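Side-chain contacts in flavocytochrome C3 fumarate reductase (Shewanella frigidimarina, PDB 1QO8), which catalyses the reduction of fumarate to succinate in vitro, essentially in that direction alone, with one FAD and four covalently bound c-type hemes in each subunit: residues Q444-T449 / A454-T459; E373-V378 / I414-Q419; K112-G117 / V273-V278; K345-S350 / K519-L524. One frame throughout, in Å; residues are numbered along the deposited sequence.

Contact 1 (Q444-T449 / A454-T459); sequences QLAKST and ADLAKT
Leu-456 carries the apolar contact between two successive helices, pressing one methyl onto Ala-446. CD2 of Leu-456 lies 3.8 Å from CB of Ala-446 and 4.1 Å from its CA, close enough to touch the helix backbone itself. The small alanine lets the leucine branch come this near: with CG anti to the backbone N (chi1 -172°), the Leu-456 side chain reaches across to the neighbouring helix. Leu-445 CD1 makes a looser touch, 4.5 Å from Leu-456 CD2. Leu-445 itself also packs on Tyr-437, Tyr-489 and Ala-491, so it links the helix pair to strands 437-439 and 489-505.

The polar interactions stay within each helix or go to other parts of the fold. Ser-448 N bonds to Gln-444 O and Thr-459 N to Asp-455 O, ordinary i to i+4 helical bonds. Elsewhere on helix 453-469, Asp-455 OD2 accepts from Asn-388 ND2, which ties that helix to a loop.

All three touching residues are buried. The arrangement is an alpha-alpha hairpin, helices 442-448 and 453-469 joined by a short connection and packed through Leu-456 against Ala-446, with Leu-445 at the margin, within the flavoprotein part and away from its annotated sites.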
loop_
_atom_site.group_PDB
_atom_site.type_symbol
_atom_site.label_atom_id
_atom_site.label_comp_id
_atom_site.label_asym_id
_atom_site.label_seq_id
_atom_site.Cartn_x
_atom_site.Cartn_y
_atom_site.Cartn_z
ATOM N N GLN A 444 -25.960 -21.294 33.953
ATOM C CA GLN A 444 -26.603 -20.031 33.592
ATOM C C GLN A 444 -25.678 -19.134 32.760
ATOM O O GLN A 444 -26.123 -18.550 31.784
ATOM C CB GLN A 444 -27.157 -19.294 34.803
ATOM C CG GLN A 444 -28.302 -20.019 35.536
ATOM C CD GLN A 444 -28.491 -19.456 36.940
ATOM O OE1 GLN A 444 -29.482 -18.793 37.271
ATOM N NE2 GLN A 444 -27.509 -19.602 37.821
ATOM N N LEU A 445 -24.413 -18.924 33.100
ATOM C CA LEU A 445 -23.495 -18.091 32.336
ATOM C C LEU A 445 -23.464 -18.636 30.899
ATOM O O LEU A 445 -23.481 -17.921 29.919
ATOM C CB LEU A 445 -22.055 -18.195 32.878
ATOM C CG LEU A 445 -21.106 -16.988 32.784
ATOM C CD1 LEU A 445 -19.658 -17.361 32.561
ATOM C CD2 LEU A 445 -21.571 -15.797 31.948
ATOM N N ALA A 446 -23.353 -19.975 30.749
ATOM C CA ALA A 446 -23.241 -20.605 29.440
ATOM C C ALA A 446 -24.488 -20.328 28.598
ATOM O O ALA A 446 -24.375 -20.061 27.397
ATOM C CB ALA A 446 -22.996 -22.098 29.586
ATOM N N LYS A 447 -25.670 -20.343 29.242
ATOM C CA LYS A 447 -26.904 -20.113 28.511
ATOM C C LYS A 447 -27.010 -18.655 28.120
ATOM O O LYS A 447 -27.239 -18.416 26.947
ATOM C CB LYS A 447 -28.162 -20.558 29.274
ATOM C CG LYS A 447 -28.311 -22.084 29.073
ATOM C CD LYS A 447 -28.720 -22.747 30.378
ATOM C CE LYS A 447 -29.848 -23.752 30.180
ATOM N NZ LYS A 447 -29.763 -24.825 31.238
ATOM N N SER A 448 -26.710 -17.728 29.021
ATOM C CA SER A 448 -26.636 -16.320 28.614
ATOM C C SER A 448 -25.711 -16.041 27.440
ATOM O O SER A 448 -26.017 -15.206 26.588
ATOM C CB SER A 448 -26.191 -15.496 29.830
ATOM O OG SER A 448 -27.151 -15.863 30.833
ATOM N N THR A 449 -24.531 -16.638 27.384
ATOM C CA THR A 449 -23.567 -16.319 26.307
ATOM C C THR A 449 -23.653 -17.207 25.123
ATOM O O THR A 449 -22.759 -17.207 24.252
ATOM C CB THR A 449 -22.152 -16.458 26.961
ATOM O OG1 THR A 449 -22.080 -17.800 27.454
ATOM C CG2 THR A 449 -22.056 -15.471 28.108
ATOM N N ALA A 454 -22.220 -28.304 28.441
ATOM C CA ALA A 454 -21.252 -29.376 28.738
ATOM C C ALA A 454 -19.806 -29.021 28.457
ATOM O O ALA A 454 -18.806 -29.342 29.145
ATOM C CB ALA A 454 -21.757 -30.612 27.987
ATOM N N ASP A 455 -19.581 -28.288 27.373
ATOM C CA ASP A 455 -18.201 -27.816 27.109
ATOM C C ASP A 455 -17.751 -26.819 28.189
ATOM O O ASP A 455 -16.658 -27.019 28.745
ATOM C CB ASP A 455 -18.065 -27.270 25.706
ATOM C CG ASP A 455 -18.341 -28.244 24.599
ATOM O OD1 ASP A 455 -19.145 -29.206 24.688
ATOM O OD2 ASP A 455 -17.686 -28.083 23.542
ATOM N N LEU A 456 -18.556 -25.835 28.552
ATOM C CA LEU A 456 -18.112 -24.870 29.563
ATOM C C LEU A 456 -17.852 -25.528 30.928
ATOM O O LEU A 456 -16.861 -25.187 31.568
ATOM C CB LEU A 456 -19.065 -23.704 29.820
ATOM C CG LEU A 456 -18.523 -22.606 30.737
ATOM C CD1 LEU A 456 -17.212 -21.956 30.248
ATOM C CD2 LEU A 456 -19.546 -21.528 30.966
ATOM N N ALA A 457 -18.805 -26.346 31.402
ATOM C CA ALA A 457 -18.647 -27.071 32.654
ATOM C C ALA A 457 -17.435 -27.999 32.628
ATOM O O ALA A 457 -16.755 -28.081 33.605
ATOM C CB ALA A 457 -19.866 -28.003 32.918
ATOM N N LYS A 458 -17.103 -28.600 31.456
ATOM C CA LYS A 458 -15.867 -29.362 31.419
ATOM C C LYS A 458 -14.652 -28.457 31.519
ATOM O O LYS A 458 -13.612 -28.781 32.088
ATOM C CB LYS A 458 -15.854 -30.214 30.136
ATOM C CG LYS A 458 -14.493 -30.890 29.985
ATOM C CD LYS A 458 -14.294 -31.719 28.742
ATOM C CE LYS A 458 -13.015 -32.580 28.815
ATOM N NZ LYS A 458 -12.942 -33.313 30.157
ATOM N N THR A 459 -14.715 -27.283 30.823
ATOM C CA THR A 459 -13.589 -26.363 30.931
ATOM C C THR A 459 -13.337 -25.916 32.377
ATOM O O THR A 459 -12.192 -25.847 32.758
ATOM C CB THR A 459 -13.838 -25.099 30.059
ATOM O OG1 THR A 459 -13.847 -25.624 28.723
ATOM C CG2 THR A 459 -12.769 -24.069 30.326
#

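Contact 2 (E373-V378 / I414-Q419)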
loop_
_atom_site.group_PDB
_atom_site.type_symbol
_atom_site.label_atom_id
_atom_site.label_comp_id
_atom_site.label_asym_id
_atom_site.label_seq_id
_atom_site.Cartn_x
_atom_site.Cartn_y
_atom_site.Cartn_z
ATOM N N GLU A 373 -5.083 -6.667 28.952
ATOM C CA GLU A 373 -4.395 -7.992 29.099
ATOM C C GLU A 373 -4.214 -8.332 30.557
ATOM O O GLU A 373 -4.287 -9.522 30.908
ATOM C CB GLU A 373 -3.122 -7.945 28.265
ATOM C CG GLU A 373 -2.012 -7.141 28.936
ATOM C CD GLU A 373 -0.861 -6.965 27.952
ATOM O OE1 GLU A 373 -0.991 -7.436 26.783
ATOM O OE2 GLU A 373 0.181 -6.388 28.260
ATOM N N THR A 374 -4.257 -7.362 31.488
ATOM C CA THR A 374 -4.188 -7.621 32.912
ATOM C C THR A 374 -5.429 -8.346 33.418
ATOM O O THR A 374 -5.322 -8.958 34.524
ATOM C CB THR A 374 -3.914 -6.378 33.758
ATOM O OG1 THR A 374 -5.074 -5.561 33.885
ATOM C CG2 THR A 374 -2.791 -5.514 33.206
ATOM N N VAL A 375 -6.545 -8.400 32.679
ATOM C CA VAL A 375 -7.656 -9.248 33.048
ATOM C C VAL A 375 -7.226 -10.733 33.049
ATOM O O VAL A 375 -7.555 -11.421 34.035
ATOM C CB VAL A 375 -8.976 -9.077 32.306
ATOM C CG1 VAL A 375 -10.116 -9.909 32.886
ATOM C CG2 VAL A 375 -9.418 -7.581 32.381
ATOM N N ARG A 376 -6.558 -11.203 32.012
ATOM C CA ARG A 376 -5.937 -12.509 31.945
ATOM C C ARG A 376 -4.744 -12.585 32.926
ATOM O O ARG A 376 -4.698 -13.527 33.720
ATOM C CB ARG A 376 -5.546 -12.851 30.501
ATOM C CG ARG A 376 -6.751 -12.901 29.554
ATOM C CD ARG A 376 -6.254 -13.069 28.106
ATOM N NE ARG A 376 -5.890 -11.761 27.516
ATOM C CZ ARG A 376 -4.800 -11.490 26.858
ATOM N NH1 ARG A 376 -3.897 -12.478 26.783
ATOM N NH2 ARG A 376 -4.418 -10.435 26.199
ATOM N N GLY A 377 -3.927 -11.574 33.089
ATOM C CA GLY A 377 -2.752 -11.573 33.982
ATOM C C GLY A 377 -3.139 -11.913 35.419
ATOM O O GLY A 377 -2.527 -12.715 36.149
ATOM N N VAL A 378 -4.334 -11.479 35.845
ATOM C CA VAL A 378 -4.733 -11.565 37.228
ATOM C C VAL A 378 -5.647 -12.739 37.384
ATOM O O VAL A 378 -6.176 -13.030 38.479
ATOM C CB VAL A 378 -5.249 -10.208 37.807
ATOM C CG1 VAL A 378 -5.632 -10.334 39.288
ATOM C CG2 VAL A 378 -4.313 -9.018 37.710
ATOM N N ILE A 414 -13.840 -13.674 27.661
ATOM C CA ILE A 414 -12.953 -13.719 28.821
ATOM C C ILE A 414 -13.796 -13.898 30.094
ATOM O O ILE A 414 -14.772 -13.141 30.199
ATOM C CB ILE A 414 -12.013 -12.531 28.873
ATOM C CG1 ILE A 414 -10.970 -12.732 27.754
ATOM C CG2 ILE A 414 -11.372 -12.371 30.237
ATOM C CD1 ILE A 414 -10.100 -11.536 27.489
ATOM N N ILE A 415 -13.429 -14.901 30.887
ATOM C CA ILE A 415 -14.321 -15.532 31.901
ATOM C C ILE A 415 -13.683 -15.578 33.277
ATOM O O ILE A 415 -12.460 -15.567 33.240
ATOM C CB ILE A 415 -14.590 -16.912 31.342
ATOM C CG1 ILE A 415 -15.965 -16.612 30.744
ATOM C CG2 ILE A 415 -14.495 -18.368 31.788
ATOM C CD1 ILE A 415 -15.886 -16.950 29.308
ATOM N N PHE A 416 -14.460 -15.338 34.337
ATOM C CA PHE A 416 -13.833 -15.261 35.655
ATOM C C PHE A 416 -14.946 -15.394 36.691
ATOM O O PHE A 416 -16.118 -15.367 36.280
ATOM C CB PHE A 416 -12.917 -14.074 35.913
ATOM C CG PHE A 416 -13.614 -12.783 35.538
ATOM C CD1 PHE A 416 -14.493 -12.165 36.419
ATOM C CD2 PHE A 416 -13.432 -12.270 34.232
ATOM C CE1 PHE A 416 -15.102 -10.962 35.990
ATOM C CE2 PHE A 416 -14.038 -11.068 33.835
ATOM C CZ PHE A 416 -14.891 -10.430 34.711
ATOM N N ASP A 417 -14.586 -15.566 37.988
ATOM C CA ASP A 417 -15.726 -15.734 38.937
ATOM C C ASP A 417 -15.654 -14.563 39.868
ATOM O O ASP A 417 -14.820 -13.663 39.611
ATOM C CB ASP A 417 -15.563 -17.107 39.623
ATOM C CG ASP A 417 -14.458 -17.127 40.671
ATOM O OD1 ASP A 417 -13.538 -16.261 40.751
ATOM O OD2 ASP A 417 -14.491 -18.093 41.496
ATOM N N ASN A 418 -16.365 -14.464 40.977
ATOM C CA ASN A 418 -16.394 -13.389 41.973
ATOM C C ASN A 418 -15.113 -13.126 42.651
ATOM O O ASN A 418 -14.906 -12.021 43.175
ATOM C CB ASN A 418 -17.481 -13.643 43.056
ATOM C CG ASN A 418 -17.719 -12.700 44.210
ATOM O OD1 ASN A 418 -18.711 -12.449 44.902
ATOM N ND2 ASN A 418 -16.803 -11.850 44.708
ATOM N N GLN A 419 -14.119 -14.082 42.666
ATOM C CA GLN A 419 -12.841 -13.738 43.287
ATOM C C GLN A 419 -12.135 -12.694 42.465
ATOM O O GLN A 419 -11.446 -11.738 42.867
ATOM C CB GLN A 419 -11.903 -14.991 43.526
ATOM C CG GLN A 419 -12.644 -16.257 43.938
ATOM C CD GLN A 419 -11.758 -17.510 43.859
ATOM O OE1 GLN A 419 -10.706 -17.648 44.500
ATOM N NE2 GLN A 419 -12.041 -18.420 42.954
#
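Val-375 meets Ile-414 and Phe-416 with a single methyl, CG1. Its first torsion (chi1 -173°) sets CG1 anti to the backbone N, 3.8 Å from CG2 of Ile-414 and 4.2 Å from CE2 of Phe-416. The phenyl ring is brought there by chi1 of 50°, which holds CG between backbone N and carbonyl carbon, and it meets the methyl obliquely. The ring also meets that of Tyr-490.

Ile-414 uses its other branch for Arg-376. Its CD1 sits 4.2 Å from both CG and CD of the arginine, whose aliphatic part crosses the isoleucine at about a right angle before bending at chi3. Beyond that bend NH1 donates to Glu-393 O, and Glu-373 O lies 4.3 Å above one face of the guanidinium, offset toward the rim.

Asp-417 is an N-cap: Gln-419 N comes to OD1 from above the carboxylate plane at 3.0 Å, whereas Gln-419 NE2 meets the syn lone pair of OD2 almost straight (175°).

The contact is thus apolar, the buried arginine's charge turned aside to a carbonyl; its helix lies next to Glu-373, whose OE2 is salt-bridged to Arg-397 NH2, and by similarity Glu-373 binds fumarate and Arg-397 is the proton donor.

Contact 3 (K112-G117 / V273-V278); sequences KAIAAG and VVKLVV. With FAD (flavin-adenine dinucleotide), chain G.
Ile-114 points from its helix at the strand and meets Val-277 tip to tip. Its CG1 is 4.0 Å from CG2 of Val-277, and its other branch, CG2, comes 4.1 Å from CG1 of the valine, so both forks of each side chain are engaged. The longer branch, with CG1 anti to the carbonyl carbon (chi1 -67°), carries CD1 onward to Lys-275. There the two side chains cross at about a right angle, CD1 resting 3.7 Å from CD of the lysine, in the aliphatic part of a chain that stays extended until it bends at chi4. Replacing Ile-114 with an alanine would probably open a gap over the Val-277 methyls and take from Lys-275 CD its contact with the isoleucine's end methyl.

Two residues before Lys-275, the backbone of Val-273 holds the adenine of FAD: its N donates to N1A at 3.0 Å (166°), and its O accepts from N6A at 2.8 Å (158°).

Val-274 and Lys-275 form a classic beta bulge opposite Val-288. Strand 271-278 is an outermost strand of its mixed sheet within this chain; helix 107-115 lies against that sheet, while helix 339-346 meets the strand through Met-343 and Glu-346.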
loop_
_atom_site.group_PDB
_atom_site.type_symbol
_atom_site.label_atom_id
_atom_site.label_comp_id
_atom_site.label_asym_id
_atom_site.label_seq_id
_atom_site.Cartn_x
_atom_site.Cartn_y
_atom_site.Cartn_z
ATOM N N LYS A 112 -19.097 20.321 -10.200
ATOM C CA LYS A 112 -19.807 21.604 -10.185
ATOM C C LYS A 112 -19.210 22.593 -9.210
ATOM O O LYS A 112 -18.978 23.746 -9.608
ATOM C CB LYS A 112 -21.288 21.399 -9.818
ATOM C CG LYS A 112 -22.164 21.454 -11.023
ATOM C CD LYS A 112 -23.247 20.402 -11.124
ATOM C CE LYS A 112 -23.870 20.421 -12.535
ATOM N NZ LYS A 112 -24.825 19.279 -12.675
ATOM N N ALA A 113 -18.879 22.152 -7.975
ATOM C CA ALA A 113 -18.360 23.138 -7.014
ATOM C C ALA A 113 -16.966 23.611 -7.401
ATOM O O ALA A 113 -16.654 24.752 -7.087
ATOM C CB ALA A 113 -18.301 22.580 -5.573
ATOM N N ILE A 114 -16.133 22.764 -8.004
ATOM C CA ILE A 114 -14.844 23.281 -8.470
ATOM C C ILE A 114 -15.007 24.184 -9.705
ATOM O O ILE A 114 -14.434 25.270 -9.787
ATOM C CB ILE A 114 -13.928 22.082 -8.786
ATOM C CG1 ILE A 114 -13.560 21.293 -7.504
ATOM C CG2 ILE A 114 -12.671 22.547 -9.517
ATOM C CD1 ILE A 114 -12.803 19.995 -7.800
ATOM N N ALA A 115 -15.817 23.763 -10.677
ATOM C CA ALA A 115 -16.056 24.581 -11.893
ATOM C C ALA A 115 -16.437 26.003 -11.490
ATOM O O ALA A 115 -15.732 26.977 -11.758
ATOM C CB ALA A 115 -17.180 23.982 -12.714
ATOM N N ALA A 116 -17.459 26.122 -10.649
ATOM C CA ALA A 116 -17.842 27.327 -9.961
ATOM C C ALA A 116 -16.792 28.057 -9.144
ATOM O O ALA A 116 -17.190 29.175 -8.799
ATOM C CB ALA A 116 -19.071 27.073 -9.073
ATOM N N GLY A 117 -15.605 27.562 -8.831
ATOM C CA GLY A 117 -14.611 28.289 -8.058
ATOM C C GLY A 117 -15.019 28.493 -6.601
ATOM O O GLY A 117 -16.152 28.190 -6.265
ATOM N N VAL A 273 -14.778 17.039 4.070
ATOM C CA VAL A 273 -13.926 17.389 2.947
ATOM C C VAL A 273 -13.843 16.126 2.053
ATOM O O VAL A 273 -13.644 15.027 2.602
ATOM C CB VAL A 273 -12.525 17.821 3.377
ATOM C CG1 VAL A 273 -11.637 17.889 2.110
ATOM C CG2 VAL A 273 -12.532 19.168 4.094
ATOM N N VAL A 274 -14.108 16.326 0.762
ATOM C CA VAL A 274 -14.177 15.227 -0.195
ATOM C C VAL A 274 -13.209 15.268 -1.355
ATOM O O VAL A 274 -12.975 14.323 -2.100
ATOM C CB VAL A 274 -15.599 15.122 -0.719
ATOM C CG1 VAL A 274 -16.617 14.620 0.275
ATOM C CG2 VAL A 274 -16.103 16.479 -1.316
ATOM N N LYS A 275 -12.480 16.381 -1.580
ATOM C CA LYS A 275 -11.509 16.494 -2.620
ATOM C C LYS A 275 -10.542 17.623 -2.358
ATOM O O LYS A 275 -10.965 18.612 -1.772
ATOM C CB LYS A 275 -12.285 16.792 -3.951
ATOM C CG LYS A 275 -11.325 16.502 -5.111
ATOM C CD LYS A 275 -11.999 16.673 -6.465
ATOM C CE LYS A 275 -11.253 15.726 -7.414
ATOM N NZ LYS A 275 -10.434 16.504 -8.389
ATOM N N LEU A 276 -9.281 17.490 -2.621
ATOM C CA LEU A 276 -8.364 18.621 -2.555
ATOM C C LEU A 276 -8.317 19.191 -4.002
ATOM O O LEU A 276 -8.263 18.413 -4.971
ATOM C CB LEU A 276 -6.967 18.187 -2.131
ATOM C CG LEU A 276 -6.842 17.462 -0.763
ATOM C CD1 LEU A 276 -5.534 16.683 -0.664
ATOM C CD2 LEU A 276 -6.949 18.442 0.395
ATOM N N VAL A 277 -8.318 20.496 -4.119
ATOM C CA VAL A 277 -8.442 21.119 -5.462
ATOM C C VAL A 277 -7.030 21.570 -5.794
ATOM O O VAL A 277 -6.394 22.298 -5.038
ATOM C CB VAL A 277 -9.370 22.339 -5.460
ATOM C CG1 VAL A 277 -9.561 22.944 -6.899
ATOM C CG2 VAL A 277 -10.699 21.932 -4.848
ATOM N N VAL A 278 -6.508 21.068 -6.900
ATOM C CA VAL A 278 -5.148 21.512 -7.300
ATOM C C VAL A 278 -5.261 22.411 -8.535
ATOM O O VAL A 278 -6.135 22.150 -9.377
ATOM C CB VAL A 278 -4.339 20.236 -7.576
ATOM C CG1 VAL A 278 -3.018 20.498 -8.282
ATOM C CG2 VAL A 278 -4.115 19.503 -6.240
HETATM P PA FAD G . -8.302 12.075 15.302
HETATM O O1A FAD G . -8.316 12.445 16.753
HETATM O O2A FAD G . -8.933 10.960 14.861
HETATM O O5B FAD G . -9.273 13.154 14.701
HETATM C C5B FAD G . -9.462 13.350 13.239
HETATM C C4B FAD G . -10.694 14.366 13.035
HETATM O O4B FAD G . -10.789 14.490 11.532
HETATM C C3B FAD G . -12.053 13.694 13.418
HETATM O O3B FAD G . -12.822 14.251 14.387
HETATM C C2B FAD G . -12.685 13.244 12.050
HETATM O O2B FAD G . -14.134 13.249 12.014
HETATM C C1B FAD G . -12.229 14.371 11.200
HETATM N N9A FAD G . -12.190 14.037 9.771
HETATM C C8A FAD G . -11.843 12.849 9.177
HETATM N N7A FAD G . -12.036 12.865 7.887
HETATM C C5A FAD G . -12.536 14.131 7.594
HETATM C C6A FAD G . -13.031 14.747 6.366
HETATM N N6A FAD G . -13.035 14.159 5.202
HETATM N N1A FAD G . -13.425 16.037 6.509
HETATM C C2A FAD G . -13.521 16.675 7.724
HETATM N N3A FAD G . -13.104 16.170 8.907
HETATM C C4A FAD G . -12.655 14.895 8.761
HETATM N N1 FAD G . -2.212 7.225 21.583
HETATM C C2 FAD G . -1.401 7.692 22.494
HETATM O O2 FAD G . -0.322 8.160 22.341
HETATM N N3 FAD G . -1.736 7.700 23.883
HETATM C C4 FAD G . -2.992 7.190 24.197
HETATM O O4 FAD G . -3.322 7.120 25.346
HETATM C C4X FAD G . -3.849 6.617 23.162
HETATM N N5 FAD G . -5.029 6.069 23.490
HETATM C C5X FAD G . -5.871 5.607 22.536
HETATM C C6 FAD G . -7.095 5.063 22.948
HETATM C C7 FAD G . -7.975 4.593 22.003
HETATM C C7M FAD G . -9.301 4.000 22.359
HETATM C C8 FAD G . -7.620 4.717 20.611
HETATM C C8M FAD G . -8.602 4.275 19.569
HETATM C C9 FAD G . -6.437 5.278 20.205
HETATM C C9A FAD G . -5.533 5.738 21.133
HETATM N N10 FAD G . -4.275 6.301 20.840
HETATM C C10 FAD G . -3.437 6.733 21.794
HETATM C "C1'" FAD G . -3.996 6.809 19.460
HETATM C "C2'" FAD G . -4.170 8.365 19.424
HETATM O "O2'" FAD G . -5.363 8.536 20.262
HETATM C "C3'" FAD G . -4.663 8.689 17.992
HETATM O "O3'" FAD G . -3.699 8.270 17.018
HETATM C "C4'" FAD G . -4.506 10.236 17.809
HETATM O "O4'" FAD G . -5.490 10.791 18.735
HETATM C "C5'" FAD G . -5.005 10.546 16.353
HETATM O "O5'" FAD G . -5.216 12.095 16.382
HETATM P P FAD G . -5.571 12.896 15.116
HETATM O O1P FAD G . -5.631 14.332 15.586
HETATM O O2P FAD G . -4.624 12.480 14.182
HETATM O O3P FAD G . -6.823 12.305 14.686
#

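Contact 4 (K345-S350 / K519-L524)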
loop_
_atom_site.group_PDB
_atom_site.type_symbol
_atom_site.label_atom_id
_atom_site.label_comp_id
_atom_site.label_asym_id
_atom_site.label_seq_id
_atom_site.Cartn_x
_atom_site.Cartn_y
_atom_site.Cartn_z
ATOM N N LYS A 345 -3.652 10.698 -1.860
ATOM C CA LYS A 345 -3.233 9.712 -2.815
ATOM C C LYS A 345 -3.731 10.061 -4.237
ATOM O O LYS A 345 -2.992 10.056 -5.190
ATOM C CB LYS A 345 -3.808 8.337 -2.421
ATOM C CG LYS A 345 -3.038 7.240 -3.175
ATOM C CD LYS A 345 -3.695 5.867 -3.189
ATOM C CE LYS A 345 -5.167 5.774 -2.883
ATOM N NZ LYS A 345 -5.740 4.382 -2.776
ATOM N N GLU A 346 -4.980 10.425 -4.344
ATOM C CA GLU A 346 -5.710 10.808 -5.532
ATOM C C GLU A 346 -5.049 12.001 -6.236
ATOM O O GLU A 346 -5.182 12.047 -7.450
ATOM C CB GLU A 346 -7.141 11.108 -5.115
ATOM C CG GLU A 346 -8.173 11.363 -6.169
ATOM C CD GLU A 346 -9.445 12.045 -5.753
ATOM O OE1 GLU A 346 -9.907 12.021 -4.578
ATOM O OE2 GLU A 346 -10.028 12.702 -6.690
ATOM N N ILE A 347 -4.381 12.954 -5.603
ATOM C CA ILE A 347 -3.698 14.006 -6.295
ATOM C C ILE A 347 -2.212 13.754 -6.428
ATOM O O ILE A 347 -1.560 14.680 -6.902
ATOM C CB ILE A 347 -3.962 15.407 -5.671
ATOM C CG1 ILE A 347 -3.439 15.394 -4.251
ATOM C CG2 ILE A 347 -5.453 15.701 -5.739
ATOM C CD1 ILE A 347 -2.720 16.561 -3.655
ATOM N N GLY A 348 -1.649 12.610 -6.059
ATOM C CA GLY A 348 -0.248 12.303 -6.274
ATOM C C GLY A 348 0.654 12.413 -5.075
ATOM O O GLY A 348 1.902 12.461 -5.267
ATOM N N ALA A 349 0.050 12.565 -3.861
ATOM C CA ALA A 349 0.950 12.531 -2.679
ATOM C C ALA A 349 1.569 11.127 -2.592
ATOM O O ALA A 349 0.960 10.136 -3.024
ATOM C CB ALA A 349 0.207 12.806 -1.369
ATOM N N SER A 350 2.806 11.018 -2.205
ATOM C CA SER A 350 3.321 9.748 -1.703
ATOM C C SER A 350 2.911 9.426 -0.254
ATOM O O SER A 350 2.488 10.346 0.439
ATOM C CB SER A 350 4.828 9.785 -1.788
ATOM O OG SER A 350 5.497 10.810 -1.103
ATOM N N LYS A 519 9.097 15.454 -2.645
ATOM C CA LYS A 519 9.130 16.857 -2.513
ATOM C C LYS A 519 7.735 17.417 -2.145
ATOM O O LYS A 519 6.681 16.949 -2.507
ATOM C CB LYS A 519 9.535 17.668 -3.775
ATOM C CG LYS A 519 10.652 16.976 -4.551
ATOM C CD LYS A 519 11.964 17.309 -3.852
ATOM C CE LYS A 519 13.155 17.009 -4.792
ATOM N NZ LYS A 519 14.262 16.625 -3.854
ATOM N N PRO A 520 7.831 18.549 -1.472
ATOM C CA PRO A 520 6.666 19.151 -0.812
ATOM C C PRO A 520 5.655 19.549 -1.850
ATOM O O PRO A 520 5.956 20.060 -2.957
ATOM C CB PRO A 520 7.279 20.327 -0.031
ATOM C CG PRO A 520 8.729 20.361 -0.426
ATOM C CD PRO A 520 9.085 18.924 -0.703
ATOM N N ILE A 521 4.392 19.211 -1.628
ATOM C CA ILE A 521 3.326 19.691 -2.515
ATOM C C ILE A 521 2.962 21.079 -1.974
ATOM O O ILE A 521 2.822 21.245 -0.742
ATOM C CB ILE A 521 2.110 18.775 -2.439
ATOM C CG1 ILE A 521 2.464 17.381 -2.975
ATOM C CG2 ILE A 521 0.909 19.400 -3.125
ATOM C CD1 ILE A 521 1.413 16.317 -2.762
ATOM N N ASP A 522 2.993 22.042 -2.874
ATOM C CA ASP A 522 2.739 23.433 -2.619
ATOM C C ASP A 522 1.342 23.687 -2.064
ATOM O O ASP A 522 0.354 23.426 -2.753
ATOM C CB ASP A 522 2.845 24.209 -3.981
ATOM C CG ASP A 522 2.728 25.709 -3.679
ATOM O OD1 ASP A 522 3.561 26.223 -2.910
ATOM O OD2 ASP A 522 1.763 26.315 -4.195
ATOM N N GLY A 523 1.219 24.185 -0.851
ATOM C CA GLY A 523 -0.124 24.387 -0.260
ATOM C C GLY A 523 -0.592 23.274 0.678
ATOM O O GLY A 523 -1.688 23.453 1.282
ATOM N N LEU A 524 0.042 22.124 0.783
ATOM C CA LEU A 524 -0.521 20.951 1.485
ATOM C C LEU A 524 0.311 20.512 2.694
ATOM O O LEU A 524 1.508 20.296 2.574
ATOM C CB LEU A 524 -0.610 19.715 0.601
ATOM C CG LEU A 524 -1.792 18.766 0.637
ATOM C CD1 LEU A 524 -1.437 17.313 0.400
ATOM C CD2 LEU A 524 -2.754 18.866 1.806
#
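Ile-347 and Ala-349 both pack on the end methyl of Ile-521. The segment begins in the last turn of helix 339-346, where Lys-345 turns to the second subunit: its NZ donates to the backbone O of Tyr-320 of that chain and makes a cation-pi contact with the same tyrosine. Ile-347 comes next, its CD1 placed 4.2 Å from CD1 of Ile-521 and 4.3 Å from CD1 of Leu-524, touching both ends of the type II turn that runs between those residues. Gly-348, with positive phi, is the C-prime residue of a Schellman motif: its N bonds to Lys-345 O, and Ala-349 N to Ala-344 O. Past this helix end, CD1 of Ile-521 lies 3.8 Å from CA and 4.0 Å from CB of Ala-349. That reach follows from a chi1 of -65° at Ile-521, with CG1 anti to the carbonyl carbon, and an extended chi2 (171°). Ser-350 ends the segment, its OG bonded to Asp-515 O.

Methyl groups therefore make the whole side-chain contact, and the polar groups bond elsewhere: Asp-522 to Ser-283 and His-562, Lys-345 across the dimer. The helix end and the turn thus meet through van der Waals packing, with no charge between them.

All four contacts are apolar across their segments, but they form two distant pairs. Contacts 1 and 2 lie on one side of the chain's centre, their centres about 17 Å apart, and touch where Leu-445 CD1 meets Ile-415 CG1 at 4.2 Å; both are buried, and both lean on strand 489-505. Contacts 3 and 4 lie on the opposite side, centres about 16 Å apart, joined because Ile-347 of contact 4 packs on Leu-276 and Val-278 of contact 3. Contact 3 is only partly buried and borrows a lysine's aliphatic chain, whereas contact 4 is mostly buried. Their chemistry differs beside the packing: substrate-site charges near contact 2, FAD adenine at contact 3, the second subunit at contact 4.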